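Local coordinates for protein geranyltranstransferase (Marinomonas sp. MED121, PDB 4F62) that probably catalyses prenyl chain elongation, joining isopentenyl and allylic diphosphates as farnesyl-diphosphate synthases of the all-helical isoprenoid synthase superfamily do, at residues K6-Y11 with T53-Q58; Q13-Q18 with L66-A71; S188-A193 with E202-L207; A271-F276 with Q281-L286. All coordinates share one frame; numbering follows the deposited sequence.

Contact 1 of 4, residues K6-Y11 with T53-Q58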
loop_
_atom_site.group_PDB
_atom_site.type_symbol
_atom_site.label_atom_id
_atom_site.label_comp_id
_atom_site.label_asym_id
_atom_site.label_seq_id
_atom_site.Cartn_x
_atom_site.Cartn_y
_atom_site.Cartn_z
ATOM N N LYS A 6 10.635 30.606 -5.372
ATOM C CA LYS A 6 11.802 30.349 -4.540
ATOM C C LYS A 6 11.376 30.095 -3.099
ATOM O O LYS A 6 11.704 29.059 -2.513
ATOM C CB LYS A 6 12.766 31.531 -4.599
ATOM C CG LYS A 6 13.955 31.405 -3.664
ATOM C CD LYS A 6 14.687 32.733 -3.520
ATOM C CE LYS A 6 15.873 32.608 -2.571
ATOM N NZ LYS A 6 16.944 31.725 -3.119
ATOM N N GLN A 7 10.619 31.030 -2.541
ATOM C CA GLN A 7 10.145 30.895 -1.162
ATOM C C GLN A 7 9.168 29.753 -0.962
ATOM O O GLN A 7 9.242 29.035 0.035
ATOM C CB GLN A 7 9.533 32.205 -0.667
ATOM C CG GLN A 7 10.571 33.313 -0.487
ATOM C CD GLN A 7 10.030 34.467 0.331
ATOM O OE1 GLN A 7 8.821 34.724 0.332
ATOM N NE2 GLN A 7 10.915 35.156 1.049
ATOM N N PHE A 8 8.246 29.591 -1.898
ATOM C CA PHE A 8 7.240 28.561 -1.759
ATOM C C PHE A 8 7.863 27.171 -1.820
ATOM O O PHE A 8 7.442 26.258 -1.101
ATOM C CB PHE A 8 6.169 28.709 -2.840
ATOM C CG PHE A 8 5.014 27.765 -2.673
ATOM C CD1 PHE A 8 3.956 28.084 -1.830
ATOM C CD2 PHE A 8 4.989 26.549 -3.341
ATOM C CE1 PHE A 8 2.882 27.200 -1.667
ATOM C CE2 PHE A 8 3.916 25.664 -3.186
ATOM C CZ PHE A 8 2.867 25.994 -2.343
ATOM N N SER A 9 8.857 26.993 -2.685
ATOM C CA SER A 9 9.512 25.685 -2.783
ATOM C C SER A 9 10.312 25.398 -1.507
ATOM O O SER A 9 10.276 24.296 -0.972
ATOM C CB SER A 9 10.424 25.607 -4.027
ATOM O OG SER A 9 11.503 26.509 -3.914
ATOM N N THR A 10 11.036 26.397 -1.025
ATOM C CA THR A 10 11.748 26.257 0.241
ATOM C C THR A 10 10.781 25.901 1.384
ATOM O O THR A 10 11.016 24.956 2.138
ATOM C CB THR A 10 12.509 27.545 0.580
ATOM O OG1 THR A 10 13.465 27.812 -0.450
ATOM C CG2 THR A 10 13.234 27.421 1.925
ATOM N N TYR A 11 9.682 26.642 1.492
ATOM C CA TYR A 11 8.694 26.389 2.550
ATOM C C TYR A 11 8.135 24.964 2.511
ATOM O O TYR A 11 8.149 24.247 3.529
ATOM C CB TYR A 11 7.553 27.425 2.493
ATOM C CG TYR A 11 6.442 27.161 3.498
ATOM C CD1 TYR A 11 6.550 27.587 4.819
ATOM C CD2 TYR A 11 5.292 26.488 3.121
ATOM C CE1 TYR A 11 5.528 27.335 5.741
ATOM C CE2 TYR A 11 4.273 26.223 4.028
ATOM C CZ TYR A 11 4.394 26.651 5.333
ATOM O OH TYR A 11 3.381 26.381 6.222
ATOM N N THR A 53 0.538 19.670 -4.008
ATOM C CA THR A 53 -0.474 19.405 -2.986
ATOM C C THR A 53 -0.708 20.634 -2.114
ATOM O O THR A 53 -1.853 21.054 -1.887
ATOM C CB THR A 53 -0.064 18.218 -2.101
ATOM O OG1 THR A 53 0.288 17.113 -2.946
ATOM C CG2 THR A 53 -1.218 17.793 -1.167
ATOM N N TYR A 54 0.377 21.227 -1.627
ATOM C CA TYR A 54 0.240 22.398 -0.771
ATOM C C TYR A 54 -0.311 23.576 -1.565
ATOM O O TYR A 54 -1.072 24.382 -1.021
ATOM C CB TYR A 54 1.581 22.783 -0.148
ATOM C CG TYR A 54 2.077 21.823 0.908
ATOM C CD1 TYR A 54 1.383 21.654 2.106
ATOM C CD2 TYR A 54 3.254 21.104 0.725
ATOM C CE1 TYR A 54 1.843 20.775 3.089
ATOM C CE2 TYR A 54 3.724 20.226 1.705
ATOM C CZ TYR A 54 3.022 20.069 2.881
ATOM O OH TYR A 54 3.497 19.207 3.845
ATOM N N ALA A 55 0.092 23.687 -2.836
ATOM C CA ALA A 55 -0.341 24.812 -3.687
ATOM C C ALA A 55 -1.842 24.757 -3.946
ATOM O O ALA A 55 -2.521 25.780 -3.966
ATOM C CB ALA A 55 0.420 24.822 -5.027
ATOM N N SER A 56 -2.361 23.552 -4.147
ATOM C CA SER A 56 -3.786 23.381 -4.411
ATOM C C SER A 56 -4.613 23.652 -3.161
ATOM O O SER A 56 -5.665 24.286 -3.238
ATOM C CB SER A 56 -4.071 21.971 -4.921
ATOM O OG SER A 56 -3.327 21.751 -6.100
ATOM N N ALA A 57 -4.140 23.171 -2.013
ATOM C CA ALA A 57 -4.809 23.469 -0.744
ATOM C C ALA A 57 -4.911 24.979 -0.542
ATOM O O ALA A 57 -5.954 25.492 -0.143
ATOM C CB ALA A 57 -4.075 22.827 0.428
ATOM N N GLN A 58 -3.822 25.687 -0.828
ATOM C CA GLN A 58 -3.786 27.139 -0.676
ATOM C C GLN A 58 -4.743 27.838 -1.621
ATOM O O GLN A 58 -5.370 28.830 -1.265
ATOM C CB GLN A 58 -2.378 27.653 -0.932
ATOM C CG GLN A 58 -1.482 27.550 0.254
ATOM C CD GLN A 58 -0.420 28.610 0.227
ATOM O OE1 GLN A 58 -0.034 29.087 -0.845
ATOM N NE2 GLN A 58 0.047 29.008 1.406
#
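Phe8 reaches from the N-terminal helix 5-23 to the backbone of helix 48-60 at Ala55 and carries every direct contact between 6-11 and 53-58. The two segments run steeply across one another, 112° between their directions, with axes still 11.4 Å apart at closest approach, so a long side chain has to span the gap. From CB, which points toward 53-58, the benzyl group is sent straight across because CG lies anti to the backbone N (chi1 -174°). The far half of the ring does the touching. CE1 meets the amide oxygen of Gln58, with OE1 at 3.6 Å. On the other flank, CE2 lies 4.0 Å from Ala55 CB. CZ, at the leading edge, lies 3.6 Å from Ala55 N, which sits in the plane of the ring, and 3.8 Å from Ala55 CB; Tyr54 CB also borders it, 4.1 Å from CZ. Gln58, extended beyond CG, slides past the ring in the opposite direction, its amide plane turned 53° from the ring plane. Met3 and Pro282 also pack on Phe8. With Phe8 cut back to an alanine, the space beside Ala55 and Tyr54 would probably be left unfilled and the Gln58 amide would be likely to lose the ring it lies against. No hydrogen bond joins the segments: the contact depends on shape and van der Waals packing, with the ring edge against a helix backbone. The polar neighbours of the ring, Ala55 N and Gln58 OE1, form no hydrogen bond with it, which implies cohesion from apolar burial more than from directed bonds.

Contact 2 of 4, residues Q13-Q18 with L66-A71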
loop_
_atom_site.group_PDB
_atom_site.type_symbol
_atom_site.label_atom_id
_atom_site.label_comp_id
_atom_site.label_asym_id
_atom_site.label_seq_id
_atom_site.Cartn_x
_atom_site.Cartn_y
_atom_site.Cartn_z
ATOM N N GLN A 13 9.140 22.217 0.761
ATOM C CA GLN A 13 10.166 21.187 0.888
ATOM C C GLN A 13 10.567 20.985 2.358
ATOM O O GLN A 13 10.613 19.857 2.828
ATOM C CB GLN A 13 11.385 21.523 0.007
ATOM C CG GLN A 13 11.122 21.287 -1.496
ATOM C CD GLN A 13 12.122 21.988 -2.427
ATOM O OE1 GLN A 13 12.997 22.749 -1.985
ATOM N NE2 GLN A 13 11.983 21.734 -3.728
ATOM N N SER A 14 10.865 22.078 3.067
ATOM C CA SER A 14 11.155 22.003 4.499
ATOM C C SER A 14 9.973 21.379 5.241
ATOM O O SER A 14 10.143 20.505 6.096
ATOM C CB SER A 14 11.441 23.386 5.077
ATOM O OG SER A 14 12.553 23.971 4.421
ATOM N N ARG A 15 8.771 21.823 4.898
ATOM C CA ARG A 15 7.582 21.351 5.588
ATOM C C ARG A 15 7.354 19.848 5.391
ATOM O O ARG A 15 7.152 19.115 6.372
ATOM C CB ARG A 15 6.338 22.163 5.180
ATOM C CG ARG A 15 5.090 21.786 5.971
ATOM C CD ARG A 15 3.908 22.716 5.738
ATOM N NE ARG A 15 2.716 22.171 6.388
ATOM C CZ ARG A 15 1.779 22.895 6.991
ATOM N NH1 ARG A 15 1.875 24.214 7.023
ATOM N NH2 ARG A 15 0.743 22.291 7.567
ATOM N N VAL A 16 7.393 19.364 4.149
ATOM C CA VAL A 16 7.128 17.936 3.946
ATOM C C VAL A 16 8.268 17.064 4.488
ATOM O O VAL A 16 8.026 15.968 4.994
ATOM C CB VAL A 16 6.747 17.577 2.475
ATOM C CG1 VAL A 16 7.962 17.651 1.542
ATOM C CG2 VAL A 16 6.099 16.187 2.406
ATOM N N ASP A 17 9.501 17.559 4.399
ATOM C CA ASP A 17 10.654 16.811 4.887
ATOM C C ASP A 17 10.628 16.603 6.406
ATOM O O ASP A 17 10.834 15.491 6.885
ATOM C CB ASP A 17 11.962 17.486 4.468
ATOM C CG ASP A 17 12.259 17.313 2.978
ATOM O OD1 ASP A 17 11.488 16.606 2.290
ATOM O OD2 ASP A 17 13.269 17.879 2.510
ATOM N N GLN A 18 10.398 17.678 7.154
ATOM C CA GLN A 18 10.243 17.575 8.604
ATOM C C GLN A 18 9.090 16.647 8.985
ATOM O O GLN A 18 9.197 15.863 9.927
ATOM C CB GLN A 18 10.002 18.948 9.229
ATOM C CG GLN A 18 11.249 19.757 9.492
ATOM C CD GLN A 18 10.918 21.117 10.084
ATOM O OE1 GLN A 18 10.828 21.271 11.306
ATOM N NE2 GLN A 18 10.712 22.108 9.217
ATOM N N LEU A 66 -4.316 17.087 7.066
ATOM C CA LEU A 66 -4.478 16.125 5.971
ATOM C C LEU A 66 -3.788 16.573 4.682
ATOM O O LEU A 66 -3.580 15.762 3.780
ATOM C CB LEU A 66 -5.956 15.769 5.703
ATOM C CG LEU A 66 -6.662 14.948 6.802
ATOM C CD1 LEU A 66 -8.125 14.695 6.451
ATOM C CD2 LEU A 66 -5.950 13.625 7.025
ATOM N N THR A 67 -3.431 17.848 4.573
ATOM C CA THR A 67 -2.616 18.257 3.425
ATOM C C THR A 67 -1.199 17.724 3.611
ATOM O O THR A 67 -0.561 17.235 2.665
ATOM C CB THR A 67 -2.522 19.791 3.298
ATOM O OG1 THR A 67 -3.816 20.381 3.477
ATOM C CG2 THR A 67 -1.976 20.164 1.939
ATOM N N ASP A 68 -0.693 17.860 4.839
ATOM C CA ASP A 68 0.586 17.249 5.213
ATOM C C ASP A 68 0.571 15.741 4.980
ATOM O O ASP A 68 1.498 15.191 4.376
ATOM C CB ASP A 68 0.919 17.530 6.683
ATOM C CG ASP A 68 1.449 18.929 6.901
ATOM O OD1 ASP A 68 2.173 19.444 6.014
ATOM O OD2 ASP A 68 1.133 19.518 7.951
ATOM N N ALA A 69 -0.480 15.073 5.455
ATOM C CA ALA A 69 -0.587 13.624 5.260
ATOM C C ALA A 69 -0.608 13.251 3.775
ATOM O O ALA A 69 0.036 12.282 3.343
ATOM C CB ALA A 69 -1.824 13.081 5.975
ATOM N N SER A 70 -1.326 14.027 2.972
ATOM C CA SER A 70 -1.379 13.747 1.528
ATOM C C SER A 70 -0.044 13.970 0.839
ATOM O O SER A 70 0.397 13.146 0.009
ATOM C CB SER A 70 -2.435 14.627 0.851
ATOM O OG SER A 70 -3.720 14.411 1.423
ATOM N N ALA A 71 0.584 15.106 1.148
ATOM C CA ALA A 71 1.825 15.461 0.485
ATOM C C ALA A 71 2.846 14.393 0.812
ATOM O O ALA A 71 3.561 13.920 -0.068
ATOM C CB ALA A 71 2.316 16.832 0.954
#
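Within the all-helical isoprenoid synthase fold, the N-terminal helix 5-23 is tied to helix 65-86 by a bidentate salt bridge between Arg15 and Asp68, backed by apolar packing of Val16 on Ala71. The Arg15 chain, extended from CG to NE, presents the side of its guanidinium, so the carboxylate is gripped side-on by NE and one terminal nitrogen. NE gives a nearly straight bond to Asp68 OD1, 2.8 Å long with an N-H...O angle of 167°, and uses the syn lone pair of that oxygen. The companion bond runs from Arg15 NH2 to Asp68 OD2, also 2.8 Å, at 157°; OD2 is met on its syn side but from somewhat out of the carboxylate plane. Both oxygens lie near the guanidinium plane, while the planes of the two groups are turned 35° from each other. Two second-shell tyrosines steady the pair: Tyr54 OH is hydrogen-bonded to Asp68 OD1, which thus has two partners, and Tyr11 OH to Arg15 NH1. With a positive charge and a hydroxyl around it, the buried carboxylate of Asp68 is likely to stay ionised. Beside the salt bridge, Val16, next to Arg15, meets Ala71, a turn on from Asp68: Val16 CG2 lies 4.1 Å from Ala71 CB and 4.0 Å from the carbonyl carbon, Ala71 C.

Contact 3 of 4, residues S188-A193 with E202-L207; sequences SVRMGA and EQLAKL
Segments 188-193 and 202-207 run nearly antiparallel, 156° between their directions and 9.6 Å between their axes, as the two arms of a helical hairpin. Leu207 and Leu204, one turn apart, both pack against the turn from Val189 to Ala193. Val189 CG2 lies 3.9 Å from Leu207 CB and 3.5 Å from the carbonyl oxygen, Leu207 O. At the other end of Leu207, CD1 presses on Ala193 CB at 3.6 Å. Leu204 divides its branches: CD1 lies along the Arg190 backbone and reaches Ala193 CB at 4.1 Å, while CD2 is 3.8 Å from Arg190 NH2. The Arg190 chain is bent at chi3 (58°), which folds the guanidinium back across Leu204 at about a right angle; NH1 comes within 3.7 Å of Leu204 CG. Salt bridges from NE to Glu143 and from NH1 to Asp208 hold it there. Shortening Leu204 to an alanine would probably open a gap beside Ala193 and strip the Arg190 guanidinium of its aliphatic cover. Around the hairpin, helix 48-60 packs on Val189 and Leu207, while Met191 faces helices 65-86 and 134-148.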
loop_
_atom_site.group_PDB
_atom_site.type_symbol
_atom_site.label_atom_id
_atom_site.label_comp_id
_atom_site.label_asym_id
_atom_site.label_seq_id
_atom_site.Cartn_x
_atom_site.Cartn_y
_atom_site.Cartn_z
ATOM N N SER A 188 -2.072 14.688 -6.607
ATOM C CA SER A 188 -1.479 15.783 -5.835
ATOM C C SER A 188 -2.406 16.995 -5.741
ATOM O O SER A 188 -2.675 17.490 -4.644
ATOM C CB SER A 188 -0.130 16.203 -6.431
ATOM O OG SER A 188 0.811 15.149 -6.328
ATOM N N VAL A 189 -2.893 17.480 -6.882
ATOM C CA VAL A 189 -3.765 18.651 -6.847
ATOM C C VAL A 189 -5.143 18.297 -6.276
ATOM O O VAL A 189 -5.710 19.085 -5.518
ATOM C CB VAL A 189 -3.889 19.382 -8.229
ATOM C CG1 VAL A 189 -2.504 19.629 -8.841
ATOM C CG2 VAL A 189 -4.757 18.591 -9.183
ATOM N N ARG A 190 -5.671 17.116 -6.614
ATOM C CA ARG A 190 -6.987 16.712 -6.112
ATOM C C ARG A 190 -6.976 16.552 -4.585
ATOM O O ARG A 190 -7.841 17.087 -3.864
ATOM C CB ARG A 190 -7.484 15.421 -6.802
ATOM C CG ARG A 190 -7.855 15.584 -8.282
ATOM C CD ARG A 190 -8.323 14.243 -8.892
ATOM N NE ARG A 190 -9.478 13.696 -8.171
ATOM C CZ ARG A 190 -10.735 14.084 -8.372
ATOM N NH1 ARG A 190 -11.008 15.019 -9.280
ATOM N NH2 ARG A 190 -11.720 13.544 -7.669
ATOM N N MET A 191 -5.989 15.820 -4.084
ATOM C CA MET A 191 -5.895 15.592 -2.645
ATOM C C MET A 191 -5.588 16.863 -1.865
ATOM O O MET A 191 -6.121 17.061 -0.784
ATOM C CB MET A 191 -4.866 14.509 -2.324
ATOM C CG MET A 191 -5.256 13.123 -2.867
ATOM S SD MET A 191 -3.883 11.965 -2.718
ATOM C CE MET A 191 -3.952 11.576 -0.965
ATOM N N GLY A 192 -4.724 17.710 -2.417
ATOM C CA GLY A 192 -4.425 18.985 -1.799
ATOM C C GLY A 192 -5.684 19.789 -1.556
ATOM O O GLY A 192 -5.946 20.222 -0.428
ATOM N N ALA A 193 -6.467 19.976 -2.617
ATOM C CA ALA A 193 -7.721 20.733 -2.550
ATOM C C ALA A 193 -8.737 20.078 -1.603
ATOM O O ALA A 193 -9.329 20.739 -0.734
ATOM C CB ALA A 193 -8.299 20.871 -3.951
ATOM N N GLU A 202 -16.710 22.208 -8.996
ATOM C CA GLU A 202 -16.242 23.016 -10.114
ATOM C C GLU A 202 -14.743 23.343 -10.008
ATOM O O GLU A 202 -14.018 23.282 -11.001
ATOM C CB GLU A 202 -17.090 24.290 -10.228
ATOM C CG GLU A 202 -16.344 25.516 -10.731
ATOM C CD GLU A 202 -15.925 26.454 -9.605
ATOM O OE1 GLU A 202 -16.488 26.336 -8.491
ATOM O OE2 GLU A 202 -15.037 27.310 -9.834
ATOM N N GLN A 203 -14.280 23.685 -8.807
ATOM C CA GLN A 203 -12.855 23.931 -8.591
ATOM C C GLN A 203 -12.039 22.669 -8.838
ATOM O O GLN A 203 -10.932 22.727 -9.368
ATOM C CB GLN A 203 -12.592 24.417 -7.169
ATOM C CG GLN A 203 -13.245 25.724 -6.805
ATOM C CD GLN A 203 -13.182 25.979 -5.310
ATOM O OE1 GLN A 203 -13.041 25.044 -4.520
ATOM N NE2 GLN A 203 -13.277 27.245 -4.914
ATOM N N LEU A 204 -12.588 21.521 -8.451
ATOM C CA LEU A 204 -11.875 20.258 -8.587
ATOM C C LEU A 204 -11.736 19.862 -10.062
ATOM O O LEU A 204 -10.710 19.320 -10.484
ATOM C CB LEU A 204 -12.587 19.167 -7.779
ATOM C CG LEU A 204 -11.784 17.998 -7.208
ATOM C CD1 LEU A 204 -10.678 18.485 -6.291
ATOM C CD2 LEU A 204 -12.730 17.047 -6.460
ATOM N N ALA A 205 -12.767 20.148 -10.849
ATOM C CA ALA A 205 -12.711 19.899 -12.285
ATOM C C ALA A 205 -11.620 20.734 -12.980
ATOM O O ALA A 205 -10.905 20.239 -13.865
ATOM C CB ALA A 205 -14.066 20.164 -12.914
ATOM N N LYS A 206 -11.493 21.998 -12.578
ATOM C CA LYS A 206 -10.441 22.864 -13.108
ATOM C C LYS A 206 -9.066 22.333 -12.728
ATOM O O LYS A 206 -8.144 22.339 -13.546
ATOM C CB LYS A 206 -10.613 24.297 -12.596
ATOM C CG LYS A 206 -11.858 25.009 -13.103
ATOM C CD LYS A 206 -12.132 26.253 -12.264
ATOM C CE LYS A 206 -13.470 26.886 -12.613
ATOM N NZ LYS A 206 -13.534 27.235 -14.058
ATOM N N LEU A 207 -8.928 21.866 -11.488
ATOM C CA LEU A 207 -7.650 21.316 -11.031
ATOM C C LEU A 207 -7.291 20.032 -11.767
ATOM O O LEU A 207 -6.123 19.821 -12.114
ATOM C CB LEU A 207 -7.638 21.125 -9.509
ATOM C CG LEU A 207 -7.651 22.449 -8.750
ATOM C CD1 LEU A 207 -7.902 22.238 -7.245
ATOM C CD2 LEU A 207 -6.344 23.191 -8.984
#

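Contact 4 of 4, residues A271-F276 with Q281-L286; sequences AQISEF and QPLTDL
Ile273 makes the contact of 271-276 with 281-286, chiefly through CD1, which touches Leu283 CB at 3.6 Å and Thr284 OG1 at 3.7 Å. Its reach comes from the side-chain shape. CG1 takes the position between the backbone N and the carbonyl carbon (chi1 63°), and CD1 then extends fully away from the backbone (chi2 -180°), directed at the facing helix, whose side chains it crosses at a slant. Leu283 receives it on CB; with CG anti to the carbonyl carbon, its branches lead away from Ile273, toward Leu59 and Leu207. The touch on Thr284 OG1 is a van der Waals one, and the hydroxyl is hydrogen-bonded to Ser280 O, one turn back. In the all-helical isoprenoid synthase fold this contact joins the C-terminal part of helix 249-273 to the next helix, 281-291, the last one modelled. Tyr210 of helix 201-226 lies against both, packing on Ile273 and hydrogen-bonding through OH to Leu283 O. Side-chain bonds also brace each segment from within. Ser274 OG donates to Ala271 O at 3.2 Å from above the carbonyl plane. In the first turn of helix 281-291, the Gln281 chain bends back so that NE2 gives Asp285 OD1 a 3.0 Å bond with an N-H...O angle of 157°; OD1 lies near the Gln281 amide plane but is itself approached from above the carboxylate. Phe276 turns its ring edge to Gln272 O, and its side chain packs on Leu59 of helix 48-60.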
loop_
_atom_site.group_PDB
_atom_site.type_symbol
_atom_site.label_atom_id
_atom_site.label_comp_id
_atom_site.label_asym_id
_atom_site.label_seq_id
_atom_site.Cartn_x
_atom_site.Cartn_y
_atom_site.Cartn_z
ATOM N N ALA A 271 -4.918 28.592 -18.041
ATOM C CA ALA A 271 -6.294 29.038 -18.263
ATOM C C ALA A 271 -7.279 28.459 -17.246
ATOM O O ALA A 271 -8.273 29.100 -16.908
ATOM C CB ALA A 271 -6.751 28.716 -19.680
ATOM N N GLN A 272 -7.002 27.250 -16.768
ATOM C CA GLN A 272 -7.877 26.583 -15.808
ATOM C C GLN A 272 -7.892 27.266 -14.440
ATOM O O GLN A 272 -8.864 27.148 -13.692
ATOM C CB GLN A 272 -7.467 25.110 -15.650
ATOM C CG GLN A 272 -7.739 24.259 -16.885
ATOM C CD GLN A 272 -9.227 24.152 -17.172
ATOM O OE1 GLN A 272 -10.054 24.329 -16.274
ATOM N NE2 GLN A 272 -9.577 23.867 -18.422
ATOM N N ILE A 273 -6.814 27.967 -14.102
ATOM C CA ILE A 273 -6.693 28.552 -12.765
ATOM C C ILE A 273 -6.575 30.072 -12.786
ATOM O O ILE A 273 -6.291 30.692 -11.760
ATOM C CB ILE A 273 -5.490 27.961 -11.990
ATOM C CG1 ILE A 273 -4.181 28.307 -12.700
ATOM C CG2 ILE A 273 -5.630 26.450 -11.834
ATOM C CD1 ILE A 273 -2.961 27.758 -12.005
ATOM N N SER A 274 -6.801 30.664 -13.953
ATOM C CA SER A 274 -6.693 32.112 -14.110
ATOM C C SER A 274 -7.682 32.861 -13.216
ATOM O O SER A 274 -7.339 33.885 -12.627
ATOM C CB SER A 274 -6.871 32.522 -15.581
ATOM O OG SER A 274 -8.177 32.235 -16.061
ATOM N N GLU A 275 -8.898 32.335 -13.102
ATOM C CA GLU A 275 -9.978 33.004 -12.369
ATOM C C GLU A 275 -9.868 32.930 -10.838
ATOM O O GLU A 275 -10.836 33.222 -10.136
ATOM C CB GLU A 275 -11.345 32.458 -12.814
ATOM C CG GLU A 275 -11.581 30.981 -12.487
ATOM C CD GLU A 275 -10.885 30.033 -13.461
ATOM O OE1 GLU A 275 -9.701 30.260 -13.796
ATOM O OE2 GLU A 275 -11.527 29.058 -13.904
ATOM N N PHE A 276 -8.703 32.548 -10.322
ATOM C CA PHE A 276 -8.522 32.433 -8.874
ATOM C C PHE A 276 -7.739 33.601 -8.274
ATOM O O PHE A 276 -7.794 33.843 -7.072
ATOM C CB PHE A 276 -7.822 31.125 -8.527
ATOM C CG PHE A 276 -8.700 29.909 -8.640
ATOM C CD1 PHE A 276 -8.853 29.251 -9.850
ATOM C CD2 PHE A 276 -9.357 29.409 -7.522
ATOM C CE1 PHE A 276 -9.650 28.126 -9.953
ATOM C CE2 PHE A 276 -10.158 28.280 -7.613
ATOM C CZ PHE A 276 -10.305 27.638 -8.833
ATOM N N GLN A 281 -0.927 31.818 -7.887
ATOM C CA GLN A 281 0.455 32.060 -8.313
ATOM C C GLN A 281 1.407 30.849 -8.168
ATOM O O GLN A 281 2.169 30.563 -9.093
ATOM C CB GLN A 281 1.041 33.318 -7.655
ATOM C CG GLN A 281 2.212 33.895 -8.436
ATOM C CD GLN A 281 1.855 34.229 -9.889
ATOM O OE1 GLN A 281 0.821 34.845 -10.161
ATOM N NE2 GLN A 281 2.710 33.815 -10.825
ATOM N N PRO A 282 1.362 30.139 -7.016
ATOM C CA PRO A 282 2.212 28.953 -6.877
ATOM C C PRO A 282 1.945 27.912 -7.964
ATOM O O PRO A 282 2.896 27.387 -8.554
ATOM C CB PRO A 282 1.807 28.406 -5.504
ATOM C CG PRO A 282 1.487 29.648 -4.721
ATOM C CD PRO A 282 0.771 30.530 -5.714
ATOM N N LEU A 283 0.675 27.622 -8.232
ATOM C CA LEU A 283 0.328 26.668 -9.281
ATOM C C LEU A 283 0.760 27.182 -10.649
ATOM O O LEU A 283 1.141 26.406 -11.521
ATOM C CB LEU A 283 -1.173 26.360 -9.273
ATOM C CG LEU A 283 -1.695 25.392 -8.213
ATOM C CD1 LEU A 283 -3.209 25.233 -8.338
ATOM C CD2 LEU A 283 -1.010 24.048 -8.349
ATOM N N THR A 284 0.715 28.492 -10.842
ATOM C CA THR A 284 1.182 29.048 -12.099
ATOM C C THR A 284 2.700 28.905 -12.184
ATOM O O THR A 284 3.235 28.426 -13.195
ATOM C CB THR A 284 0.777 30.518 -12.227
ATOM O OG1 THR A 284 -0.654 30.615 -12.159
ATOM C CG2 THR A 284 1.278 31.097 -13.548
ATOM N N ASP A 285 3.392 29.308 -11.118
ATOM C CA ASP A 285 4.849 29.185 -11.066
ATOM C C ASP A 285 5.292 27.727 -11.219
ATOM O O ASP A 285 6.236 27.438 -11.956
ATOM C CB ASP A 285 5.403 29.762 -9.763
ATOM C CG ASP A 285 5.237 31.263 -9.671
ATOM O OD1 ASP A 285 4.999 31.904 -10.713
ATOM O OD2 ASP A 285 5.360 31.799 -8.551
ATOM N N LEU A 286 4.607 26.821 -10.524
ATOM C CA LEU A 286 4.913 25.382 -10.589
ATOM C C LEU A 286 4.707 24.796 -11.976
ATOM O O LEU A 286 5.361 23.815 -12.343
ATOM C CB LEU A 286 4.067 24.575 -9.592
ATOM C CG LEU A 286 4.523 24.596 -8.127
ATOM C CD1 LEU A 286 3.522 23.874 -7.236
ATOM C CD2 LEU A 286 5.897 23.958 -8.000
#

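Overall arrangement
Contacts 1 and 2 share the N-terminal helix 5-23, which lies across the consecutive helices 48-60 and 65-86; their segments alternate along the chain and their centres are 10 Å apart. Contacts 3 and 4 follow in series, each joining helices close in sequence, with centres 12 Å apart and a salt bridge from Lys206 to Glu275 between them. Helix 48-60 is the hub: segment 53-58 packs on 188-193 through Ser56 and Ala57 and on Leu283 and Leu286 through Ala55. Contacts 2 and 4 lie farthest apart, about 21 Å between centres, without touching. Together the contacts bring the N-terminal helix and the last modelled helix onto one helical core.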